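Type II restriction enzyme MunI (Mycoplasma, PDB 1D02) cuts double-stranded DNA as a homodimeric type II restriction endonuclease, recognising the sequence 5'-CAATTG-3' and cleaving after the first C. Local coordinates at residues E144-R158 and Y170-P182. The protein carries 1 engineered substitution. Residues are numbered along the deposited sequence; the frame is centred on the assembly and turned at random.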
ATOM      1  N   GLU D 144      -4.762   9.692 -16.102  1.00 18.46           N
ATOM      2  CA  GLU D 144      -5.415   8.409 -16.296  1.00 19.42           C
ATOM      3  C   GLU D 144      -4.546   7.180 -16.071  1.00 16.55           C
ATOM      4  O   GLU D 144      -5.034   6.049 -16.128  1.00 16.40           O
ATOM      5  CB  GLU D 144      -6.067   8.338 -17.679  1.00 22.59           C
ATOM      6  CG  GLU D 144      -5.122   8.167 -18.841  1.00 26.15           C
ATOM      7  CD  GLU D 144      -4.550   9.473 -19.376  1.00 29.95           C
ATOM      8  OE1 GLU D 144      -3.950   9.414 -20.467  1.00 32.56           O
ATOM      9  OE2 GLU D 144      -4.681  10.539 -18.728  1.00 30.05           O
ATOM     10  N   ILE D 145      -3.268   7.401 -15.793  1.00 14.56           N
ATOM     11  CA  ILE D 145      -2.363   6.291 -15.545  1.00 11.41           C
ATOM     12  C   ILE D 145      -1.544   6.624 -14.302  1.00 10.49           C
ATOM     13  O   ILE D 145      -1.316   7.795 -14.019  1.00 10.42           O
ATOM     14  CB  ILE D 145      -1.406   6.085 -16.754  1.00 12.49           C
ATOM     15  CG1 ILE D 145      -0.851   4.678 -16.721  1.00 14.93           C
ATOM     16  CG2 ILE D 145      -0.272   7.116 -16.761  1.00 10.95           C
ATOM     17  CD1 ILE D 145      -1.864   3.660 -17.206  1.00 16.89           C
ATOM     18  N   LEU D 146      -1.152   5.603 -13.536  1.00  8.58           N
ATOM     19  CA  LEU D 146      -0.296   5.815 -12.367  1.00  8.99           C
ATOM     20  C   LEU D 146       1.141   5.712 -12.882  1.00  7.89           C
ATOM     21  O   LEU D 146       1.396   5.058 -13.894  1.00  8.49           O
ATOM     22  CB  LEU D 146      -0.573   4.762 -11.294  1.00  9.11           C
ATOM     23  CG  LEU D 146      -2.047   4.776 -10.850  1.00 11.00           C
ATOM     24  CD1 LEU D 146      -2.245   3.796  -9.686  1.00 12.70           C
ATOM     25  CD2 LEU D 146      -2.463   6.192 -10.423  1.00 12.75           C
ATOM     26  N   PRO D 147       2.103   6.320 -12.178  1.00  7.69           N
ATOM     27  CA  PRO D 147       3.517   6.322 -12.577  1.00  7.77           C
ATOM     28  C   PRO D 147       4.336   5.073 -12.301  1.00  7.69           C
ATOM     29  O   PRO D 147       5.555   5.103 -12.437  1.00  8.15           O
ATOM     30  CB  PRO D 147       4.068   7.533 -11.834  1.00  7.69           C
ATOM     31  CG  PRO D 147       3.277   7.484 -10.529  1.00  7.69           C
ATOM     32  CD  PRO D 147       1.875   7.174 -10.994  1.00  7.69           C
ATOM     33  N   PHE D 148       3.677   3.992 -11.895  1.00  7.69           N
ATOM     34  CA  PHE D 148       4.396   2.760 -11.588  1.00  8.28           C
ATOM     35  C   PHE D 148       3.701   1.571 -12.217  1.00  7.69           C
ATOM     36  O   PHE D 148       2.550   1.667 -12.656  1.00  7.69           O
ATOM     37  CB  PHE D 148       4.474   2.562 -10.065  1.00  7.77           C
ATOM     38  CG  PHE D 148       3.120   2.444  -9.403  1.00  7.69           C
ATOM     39  CD1 PHE D 148       2.483   1.206  -9.310  1.00  8.22           C
ATOM     40  CD2 PHE D 148       2.487   3.566  -8.874  1.00  8.58           C
ATOM     41  CE1 PHE D 148       1.230   1.085  -8.695  1.00  7.84           C
ATOM     42  CE2 PHE D 148       1.241   3.462  -8.258  1.00  7.69           C
ATOM     43  CZ  PHE D 148       0.600   2.229  -8.159  1.00  7.82           C
ATOM     44  N   TRP D 149       4.410   0.449 -12.259  1.00  7.69           N
ATOM     45  CA  TRP D 149       3.863  -0.775 -12.828  1.00  7.69           C
ATOM     46  C   TRP D 149       4.298  -1.924 -11.937  1.00  7.69           C
ATOM     47  O   TRP D 149       5.493  -2.151 -11.758  1.00  7.69           O
ATOM     48  CB  TRP D 149       4.408  -0.959 -14.248  1.00  7.69           C
ATOM     49  CG  TRP D 149       3.895  -2.177 -14.961  1.00  8.03           C
ATOM     50  CD1 TRP D 149       2.670  -2.761 -14.819  1.00  7.69           C
ATOM     51  CD2 TRP D 149       4.568  -2.892 -16.002  1.00  7.69           C
ATOM     52  NE1 TRP D 149       2.535  -3.805 -15.717  1.00  8.18           N
ATOM     53  CE2 TRP D 149       3.687  -3.903 -16.454  1.00  7.69           C
ATOM     54  CE3 TRP D 149       5.830  -2.773 -16.606  1.00  7.69           C
ATOM     55  CZ2 TRP D 149       4.023  -4.797 -17.484  1.00  7.69           C
ATOM     56  CZ3 TRP D 149       6.169  -3.664 -17.634  1.00  8.15           C
ATOM     57  CH2 TRP D 149       5.264  -4.661 -18.057  1.00  7.69           C
ATOM     58  N   VAL D 150       3.322  -2.641 -11.381  1.00  7.69           N
ATOM     59  CA  VAL D 150       3.619  -3.764 -10.497  1.00  7.69           C
ATOM     60  C   VAL D 150       3.368  -5.057 -11.282  1.00  7.69           C
ATOM     61  O   VAL D 150       2.282  -5.270 -11.821  1.00  7.69           O
ATOM     62  CB  VAL D 150       2.720  -3.750  -9.228  1.00  7.69           C
ATOM     63  CG1 VAL D 150       2.998  -4.985  -8.380  1.00  7.69           C
ATOM     64  CG2 VAL D 150       2.983  -2.472  -8.378  1.00  7.69           C
ATOM     65  N   VAL D 151       4.409  -5.877 -11.394  1.00  7.69           N
ATOM     66  CA  VAL D 151       4.289  -7.167 -12.075  1.00  7.69           C
ATOM     67  C   VAL D 151       4.240  -8.262 -11.016  1.00  7.77           C
ATOM     68  O   VAL D 151       5.162  -8.374 -10.187  1.00  7.69           O
ATOM     69  CB  VAL D 151       5.480  -7.410 -13.016  1.00  7.69           C
ATOM     70  CG1 VAL D 151       5.368  -8.800 -13.645  1.00  7.69           C
ATOM     71  CG2 VAL D 151       5.498  -6.317 -14.110  1.00  7.69           C
ATOM     72  N   PHE D 152       3.154  -9.035 -11.016  1.00  7.69           N
ATOM     73  CA  PHE D 152       2.979 -10.139 -10.065  1.00  7.74           C
ATOM     74  C   PHE D 152       3.428 -11.422 -10.754  1.00  8.68           C
ATOM     75  O   PHE D 152       3.259 -11.570 -11.971  1.00  7.69           O
ATOM     76  CB  PHE D 152       1.515 -10.271  -9.632  1.00  7.69           C
ATOM     77  CG  PHE D 152       1.004  -9.098  -8.821  1.00  7.69           C
ATOM     78  CD1 PHE D 152       0.320  -8.047  -9.438  1.00  8.04           C
ATOM     79  CD2 PHE D 152       1.218  -9.040  -7.453  1.00  7.69           C
ATOM     80  CE1 PHE D 152      -0.145  -6.946  -8.701  1.00  7.69           C
ATOM     81  CE2 PHE D 152       0.761  -7.946  -6.700  1.00  7.69           C
ATOM     82  CZ  PHE D 152       0.077  -6.893  -7.322  1.00  7.70           C
ATOM     83  N   GLU D 153       3.974 -12.344  -9.965  1.00  7.69           N
ATOM     84  CA  GLU D 153       4.502 -13.619 -10.472  1.00  7.69           C
ATOM     85  C   GLU D 153       4.208 -14.676  -9.423  1.00  7.69           C
ATOM     86  O   GLU D 153       3.986 -14.339  -8.261  1.00  7.69           O
ATOM     87  CB  GLU D 153       6.027 -13.537 -10.638  1.00  7.87           C
ATOM     88  CG  GLU D 153       6.497 -12.555 -11.717  1.00  7.93           C
ATOM     89  CD  GLU D 153       8.026 -12.433 -11.830  1.00  9.95           C
ATOM     90  OE1 GLU D 153       8.769 -13.079 -11.062  1.00  9.58           O
ATOM     91  OE2 GLU D 153       8.484 -11.649 -12.697  1.00  8.60           O
ATOM     92  N   GLY D 154       4.237 -15.945  -9.828  1.00  7.69           N
ATOM     93  CA  GLY D 154       3.983 -17.025  -8.876  1.00  7.69           C
ATOM     94  C   GLY D 154       2.534 -17.486  -8.888  1.00  8.38           C
ATOM     95  O   GLY D 154       1.700 -16.980  -9.648  1.00  7.69           O
ATOM     96  N   ASP D 155       2.209 -18.447  -8.032  1.00  7.74           N
ATOM     97  CA  ASP D 155       0.833 -18.943  -8.007  1.00  7.69           C
ATOM     98  C   ASP D 155      -0.210 -17.877  -7.638  1.00  7.69           C
ATOM     99  O   ASP D 155      -1.401 -18.037  -7.931  1.00  7.69           O
ATOM    100  CB  ASP D 155       0.750 -20.164  -7.075  1.00  7.69           C
ATOM    101  CG  ASP D 155       1.348 -21.403  -7.705  1.00  9.30           C
ATOM    102  OD1 ASP D 155       1.698 -22.351  -6.975  1.00  9.06           O
ATOM    103  OD2 ASP D 155       1.458 -21.436  -8.941  1.00  8.88           O
ATOM    104  N   ILE D 156       0.213 -16.774  -7.019  1.00  7.69           N
ATOM    105  CA  ILE D 156      -0.757 -15.729  -6.687  1.00  7.69           C
ATOM    106  C   ILE D 156      -1.482 -15.269  -7.948  1.00  7.69           C
ATOM    107  O   ILE D 156      -2.664 -14.916  -7.897  1.00  8.41           O
ATOM    108  CB  ILE D 156      -0.067 -14.505  -5.999  1.00  8.25           C
ATOM    109  CG1 ILE D 156      -1.101 -13.439  -5.622  1.00  7.69           C
ATOM    110  CG2 ILE D 156       1.010 -13.921  -6.911  1.00  7.69           C
ATOM    111  CD1 ILE D 156      -0.491 -12.255  -4.798  1.00  7.69           C
ATOM    112  N   THR D 157      -0.803 -15.329  -9.091  1.00  7.69           N
ATOM    113  CA  THR D 157      -1.398 -14.860 -10.349  1.00  7.69           C
ATOM    114  C   THR D 157      -2.547 -15.703 -10.861  1.00  7.78           C
ATOM    115  O   THR D 157      -3.227 -15.310 -11.809  1.00  7.69           O
ATOM    116  CB  THR D 157      -0.363 -14.792 -11.486  1.00  8.11           C
ATOM    117  OG1 THR D 157       0.152 -16.104 -11.727  1.00  7.69           O
ATOM    118  CG2 THR D 157       0.783 -13.871 -11.120  1.00  7.69           C
ATOM    119  N   ARG D 158      -2.769 -16.866 -10.248  1.00  8.02           N
ATOM    120  CA  ARG D 158      -3.870 -17.724 -10.686  1.00  7.69           C
ATOM    121  C   ARG D 158      -4.816 -18.042  -9.530  1.00  8.50           C
ATOM    122  O   ARG D 158      -5.728 -18.841  -9.666  1.00  9.13           O
ATOM    123  CB  ARG D 158      -3.301 -19.028 -11.274  1.00  8.44           C
ATOM    124  CG  ARG D 158      -2.457 -18.811 -12.561  1.00  8.36           C
ATOM    125  CD  ARG D 158      -2.073 -20.134 -13.245  1.00  7.69           C
ATOM    126  NE  ARG D 158      -3.258 -20.879 -13.658  1.00 10.32           N
ATOM    127  CZ  ARG D 158      -3.708 -21.967 -13.034  1.00  9.32           C
ATOM    128  NH1 ARG D 158      -3.062 -22.446 -11.968  1.00  8.48           N
ATOM    129  NH2 ARG D 158      -4.822 -22.565 -13.456  1.00  9.31           N
ATOM    130  N   TYR D 170      -6.974  -1.946  -7.765  1.00  7.69           N
ATOM    131  CA  TYR D 170      -6.582  -1.034  -8.834  1.00  7.79           C
ATOM    132  C   TYR D 170      -7.715  -0.240  -9.490  1.00  7.69           C
ATOM    133  O   TYR D 170      -7.452   0.765 -10.136  1.00  7.88           O
ATOM    134  CB  TYR D 170      -5.723  -1.778  -9.881  1.00  7.69           C
ATOM    135  CG  TYR D 170      -4.257  -1.974  -9.437  1.00  7.69           C
ATOM    136  CD1 TYR D 170      -3.927  -2.882  -8.430  1.00  7.69           C
ATOM    137  CD2 TYR D 170      -3.236  -1.180  -9.975  1.00  7.69           C
ATOM    138  CE1 TYR D 170      -2.602  -2.986  -7.961  1.00  7.87           C
ATOM    139  CE2 TYR D 170      -1.923  -1.276  -9.530  1.00  8.05           C
ATOM    140  CZ  TYR D 170      -1.615  -2.181  -8.520  1.00  7.69           C
ATOM    141  OH  TYR D 170      -0.311  -2.273  -8.085  1.00  7.69           O
ATOM    142  N   ASP D 171      -8.952  -0.699  -9.331  1.00  8.36           N
ATOM    143  CA  ASP D 171     -10.107   0.049  -9.803  1.00 10.36           C
ATOM    144  C   ASP D 171      -9.959   0.502 -11.261  1.00 10.20           C
ATOM    145  O   ASP D 171      -9.774  -0.337 -12.133  1.00  9.03           O
ATOM    146  CB  ASP D 171     -10.287   1.243  -8.851  1.00 11.99           C
ATOM    147  CG  ASP D 171     -11.679   1.816  -8.878  1.00 14.70           C
ATOM    148  OD1 ASP D 171     -12.654   1.065  -8.668  1.00 16.68           O
ATOM    149  OD2 ASP D 171     -11.795   3.030  -9.091  1.00 16.76           O
ATOM    150  N   HIS D 172     -10.008   1.801 -11.549  1.00 10.83           N
ATOM    151  CA  HIS D 172      -9.894   2.202 -12.950  1.00 13.67           C
ATOM    152  C   HIS D 172      -8.465   2.377 -13.478  1.00 12.95           C
ATOM    153  O   HIS D 172      -8.259   3.025 -14.511  1.00 13.50           O
ATOM    154  CB  HIS D 172     -10.726   3.470 -13.230  1.00 19.05           C
ATOM    155  CG  HIS D 172     -10.259   4.685 -12.491  1.00 25.83           C
ATOM    156  ND1 HIS D 172     -10.583   4.927 -11.171  1.00 30.24           N
ATOM    157  CD2 HIS D 172      -9.495   5.730 -12.890  1.00 29.23           C
ATOM    158  CE1 HIS D 172     -10.041   6.072 -10.790  1.00 30.62           C
ATOM    159  NE2 HIS D 172      -9.377   6.579 -11.813  1.00 31.08           N
ATOM    160  N   TYR D 173      -7.485   1.792 -12.777  1.00 10.30           N
ATOM    161  CA  TYR D 173      -6.078   1.840 -13.197  1.00  9.36           C
ATOM    162  C   TYR D 173      -5.624   0.391 -13.424  1.00  9.46           C
ATOM    163  O   TYR D 173      -4.549  -0.010 -12.967  1.00  8.89           O
ATOM    164  CB  TYR D 173      -5.182   2.479 -12.120  1.00  9.24           C
ATOM    165  CG  TYR D 173      -5.554   3.897 -11.795  1.00 10.85           C
ATOM    166  CD1 TYR D 173      -6.339   4.197 -10.688  1.00 11.86           C
ATOM    167  CD2 TYR D 173      -5.128   4.941 -12.602  1.00 11.71           C
ATOM    168  CE1 TYR D 173      -6.687   5.503 -10.390  1.00 14.36           C
ATOM    169  CE2 TYR D 173      -5.479   6.269 -12.311  1.00 13.84           C
ATOM    170  CZ  TYR D 173      -6.252   6.534 -11.203  1.00 15.15           C
ATOM    171  OH  TYR D 173      -6.566   7.840 -10.875  1.00 18.68           O
ATOM    172  N   GLN D 174      -6.446  -0.389 -14.128  1.00 10.32           N
ATOM    173  CA  GLN D 174      -6.120  -1.788 -14.382  1.00 11.20           C
ATOM    174  C   GLN D 174      -4.817  -2.024 -15.114  1.00 10.94           C
ATOM    175  O   GLN D 174      -4.189  -3.060 -14.914  1.00 12.80           O
ATOM    176  CB  GLN D 174      -7.245  -2.468 -15.170  1.00 11.80           C
ATOM    177  CG  GLN D 174      -8.516  -2.637 -14.381  1.00 12.29           C
ATOM    178  CD  GLN D 174      -8.325  -3.522 -13.163  1.00 10.99           C
ATOM    179  OE1 GLN D 174      -7.935  -4.686 -13.287  1.00 14.12           O
ATOM    180  NE2 GLN D 174      -8.615  -2.986 -11.985  1.00  8.24           N
ATOM    181  N   ASP D 175      -4.372  -1.069 -15.929  1.00 11.67           N
ATOM    182  CA  ASP D 175      -3.151  -1.282 -16.684  1.00 10.48           C
ATOM    183  C   ASP D 175      -1.872  -1.074 -15.880  1.00  9.91           C
ATOM    184  O   ASP D 175      -0.778  -1.314 -16.397  1.00  9.02           O
ATOM    185  CB  ASP D 175      -3.116  -0.380 -17.928  1.00 12.28           C
ATOM    186  CG  ASP D 175      -4.253  -0.676 -18.905  1.00 13.96           C
ATOM    187  OD1 ASP D 175      -4.861  -1.767 -18.834  1.00 15.68           O
ATOM    188  OD2 ASP D 175      -4.530   0.192 -19.765  1.00 13.37           O
ATOM    189  N   ASN D 176      -2.007  -0.618 -14.631  1.00  7.80           N
ATOM    190  CA  ASN D 176      -0.845  -0.393 -13.786  1.00  7.74           C
ATOM    191  C   ASN D 176      -0.315  -1.637 -13.059  1.00  7.82           C
ATOM    192  O   ASN D 176       0.597  -1.546 -12.247  1.00  7.69           O
ATOM    193  CB  ASN D 176      -1.112   0.774 -12.835  1.00  7.69           C
ATOM    194  CG  ASN D 176      -1.002   2.110 -13.561  1.00  8.65           C
ATOM    195  OD1 ASN D 176      -1.997   2.806 -13.759  1.00  7.92           O
ATOM    196  ND2 ASN D 176       0.205   2.436 -14.007  1.00  7.69           N
ATOM    197  N   TYR D 177      -0.903  -2.799 -13.348  1.00  7.88           N
ATOM    198  CA  TYR D 177      -0.329  -4.043 -12.832  1.00  7.69           C
ATOM    199  C   TYR D 177      -0.431  -5.072 -13.946  1.00  7.70           C
ATOM    200  O   TYR D 177      -1.201  -4.884 -14.898  1.00  7.69           O
ATOM    201  CB  TYR D 177      -1.055  -4.562 -11.582  1.00  7.69           C
ATOM    202  CG  TYR D 177      -2.419  -5.144 -11.854  1.00  7.84           C
ATOM    203  CD1 TYR D 177      -2.575  -6.499 -12.152  1.00  9.13           C
ATOM    204  CD2 TYR D 177      -3.542  -4.336 -11.822  1.00  8.14           C
ATOM    205  CE1 TYR D 177      -3.831  -7.032 -12.410  1.00  9.26           C
ATOM    206  CE2 TYR D 177      -4.802  -4.847 -12.068  1.00  9.84           C
ATOM    207  CZ  TYR D 177      -4.943  -6.195 -12.360  1.00  9.43           C
ATOM    208  OH  TYR D 177      -6.204  -6.678 -12.589  1.00 10.00           O
ATOM    209  N   PHE D 178       0.371  -6.128 -13.864  1.00  7.69           N
ATOM    210  CA  PHE D 178       0.282  -7.210 -14.852  1.00  8.24           C
ATOM    211  C   PHE D 178       0.544  -8.517 -14.128  1.00  7.69           C
ATOM    212  O   PHE D 178       1.464  -8.598 -13.304  1.00  7.99           O
ATOM    213  CB  PHE D 178       1.311  -7.039 -15.979  1.00  7.69           C
ATOM    214  CG  PHE D 178       1.351  -8.202 -16.932  1.00  7.69           C
ATOM    215  CD1 PHE D 178       0.341  -8.389 -17.889  1.00  9.05           C
ATOM    216  CD2 PHE D 178       2.400  -9.117 -16.880  1.00  7.69           C
ATOM    217  CE1 PHE D 178       0.389  -9.475 -18.782  1.00  9.85           C
ATOM    218  CE2 PHE D 178       2.452 -10.202 -17.766  1.00  7.80           C
ATOM    219  CZ  PHE D 178       1.453 -10.378 -18.713  1.00  8.67           C
ATOM    220  N   MET D 179      -0.268  -9.526 -14.433  1.00  7.69           N
ATOM    221  CA  MET D 179      -0.145 -10.859 -13.832  1.00  7.88           C
ATOM    222  C   MET D 179       0.648 -11.719 -14.813  1.00  7.69           C
ATOM    223  O   MET D 179       0.107 -12.127 -15.845  1.00  7.69           O
ATOM    224  CB  MET D 179      -1.535 -11.491 -13.643  1.00  7.88           C
ATOM    225  CG  MET D 179      -2.460 -10.703 -12.756  1.00 11.85           C
ATOM    226  SD  MET D 179      -2.069 -11.009 -11.036  1.00 17.28           S
ATOM    227  CE  MET D 179      -3.301 -10.022 -10.203  1.00 15.61           C
ATOM    228  N   TRP D 180       1.919 -11.992 -14.507  1.00  7.69           N
ATOM    229  CA  TRP D 180       2.745 -12.796 -15.402  1.00  7.69           C
ATOM    230  C   TRP D 180       2.654 -14.215 -14.853  1.00  7.70           C
ATOM    231  O   TRP D 180       3.355 -14.577 -13.913  1.00  7.69           O
ATOM    232  CB  TRP D 180       4.188 -12.284 -15.399  1.00  7.69           C
ATOM    233  CG  TRP D 180       5.004 -12.788 -16.576  1.00  9.08           C
ATOM    234  CD1 TRP D 180       4.524 -13.379 -17.717  1.00  9.43           C
ATOM    235  CD2 TRP D 180       6.429 -12.755 -16.708  1.00  7.69           C
ATOM    236  NE1 TRP D 180       5.570 -13.718 -18.548  1.00  8.50           N
ATOM    237  CE2 TRP D 180       6.749 -13.349 -17.951  1.00  7.69           C
ATOM    238  CE3 TRP D 180       7.467 -12.283 -15.895  1.00  7.69           C
ATOM    239  CZ2 TRP D 180       8.058 -13.488 -18.396  1.00  8.01           C
ATOM    240  CZ3 TRP D 180       8.789 -12.418 -16.345  1.00  7.86           C
ATOM    241  CH2 TRP D 180       9.069 -13.015 -17.581  1.00  8.12           C
ATOM    242  N   ARG D 181       1.783 -15.008 -15.477  1.00  7.69           N
ATOM    243  CA  ARG D 181       1.512 -16.361 -15.008  1.00  9.03           C
ATOM    244  C   ARG D 181       2.577 -17.404 -15.293  1.00 11.09           C
ATOM    245  O   ARG D 181       3.380 -17.253 -16.216  1.00 10.80           O
ATOM    246  CB  ARG D 181       0.136 -16.802 -15.544  1.00  8.67           C
ATOM    247  CG  ARG D 181      -0.986 -15.860 -15.043  1.00  8.34           C
ATOM    248  CD  ARG D 181      -2.443 -16.252 -15.383  1.00 11.60           C
ATOM    249  NE  ARG D 181      -3.311 -15.418 -14.541  1.00 11.73           N
ATOM    250  CZ  ARG D 181      -3.861 -14.261 -14.906  1.00 11.61           C
ATOM    251  NH1 ARG D 181      -3.686 -13.775 -16.136  1.00 13.87           N
ATOM    252  NH2 ARG D 181      -4.509 -13.537 -14.009  1.00 12.11           N
ATOM    253  N   PRO D 182       2.603 -18.476 -14.497  1.00 13.05           N
ATOM    254  CA  PRO D 182       3.571 -19.564 -14.655  1.00 17.03           C
ATOM    255  C   PRO D 182       3.426 -20.077 -16.095  1.00 19.14           C
ATOM    256  O   PRO D 182       2.316 -20.170 -16.633  1.00 21.37           O
ATOM    257  CB  PRO D 182       3.069 -20.607 -13.649  1.00 15.91           C
ATOM    258  CG  PRO D 182       2.509 -19.770 -12.549  1.00 13.94           C
ATOM    259  CD  PRO D 182       1.737 -18.699 -13.316  1.00 13.31           C
TER
HETATM  260  O   HOH W   1       4.456 -16.646 -12.536  1.00  9.60           O
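Parallel strands 148-153 and 177-180 are joined by four main-chain hydrogen bonds: V150 N to N176 O, F178 N to V150 O, F152 N to F178 O and W180 N to F152 O. Past the last of these, a water joins G154 N to W180 O.

One side-chain amide and one guanidinium add bonds at the two ends of the ladder. N176 OD1 takes the N-H of L146 (2.9 Å, 166°), while its ND2 reaches F148 O at 2.8 Å and, weakly, L146 O. At the other end R181, extended from CG to NE, places NE 2.7 Å from T157 O, above that carbonyl's plane; NH2 adds a weak second bond. T157 OG1 donates to G154 O and packs against P182 CD.

Among apolar contacts, L146 CD2 lies over one face of the Y173 ring, 3.7 Å from its centroid. F152 CE1 meets Y177 CB, and M179 SD sits obliquely to the F152 ring. W149 runs alongside F178, its CZ2 3.8 Å from F178 CB; both pack on helix 186-197.

With helix 160-170 covering F152 and M179, the contact pairs the strands of a beta-alpha-beta unit, consistent with a PDDEXK-type fold; N176 ties main chain 146-148 to strand 177-180's start, R181 turn 155-158 to its end.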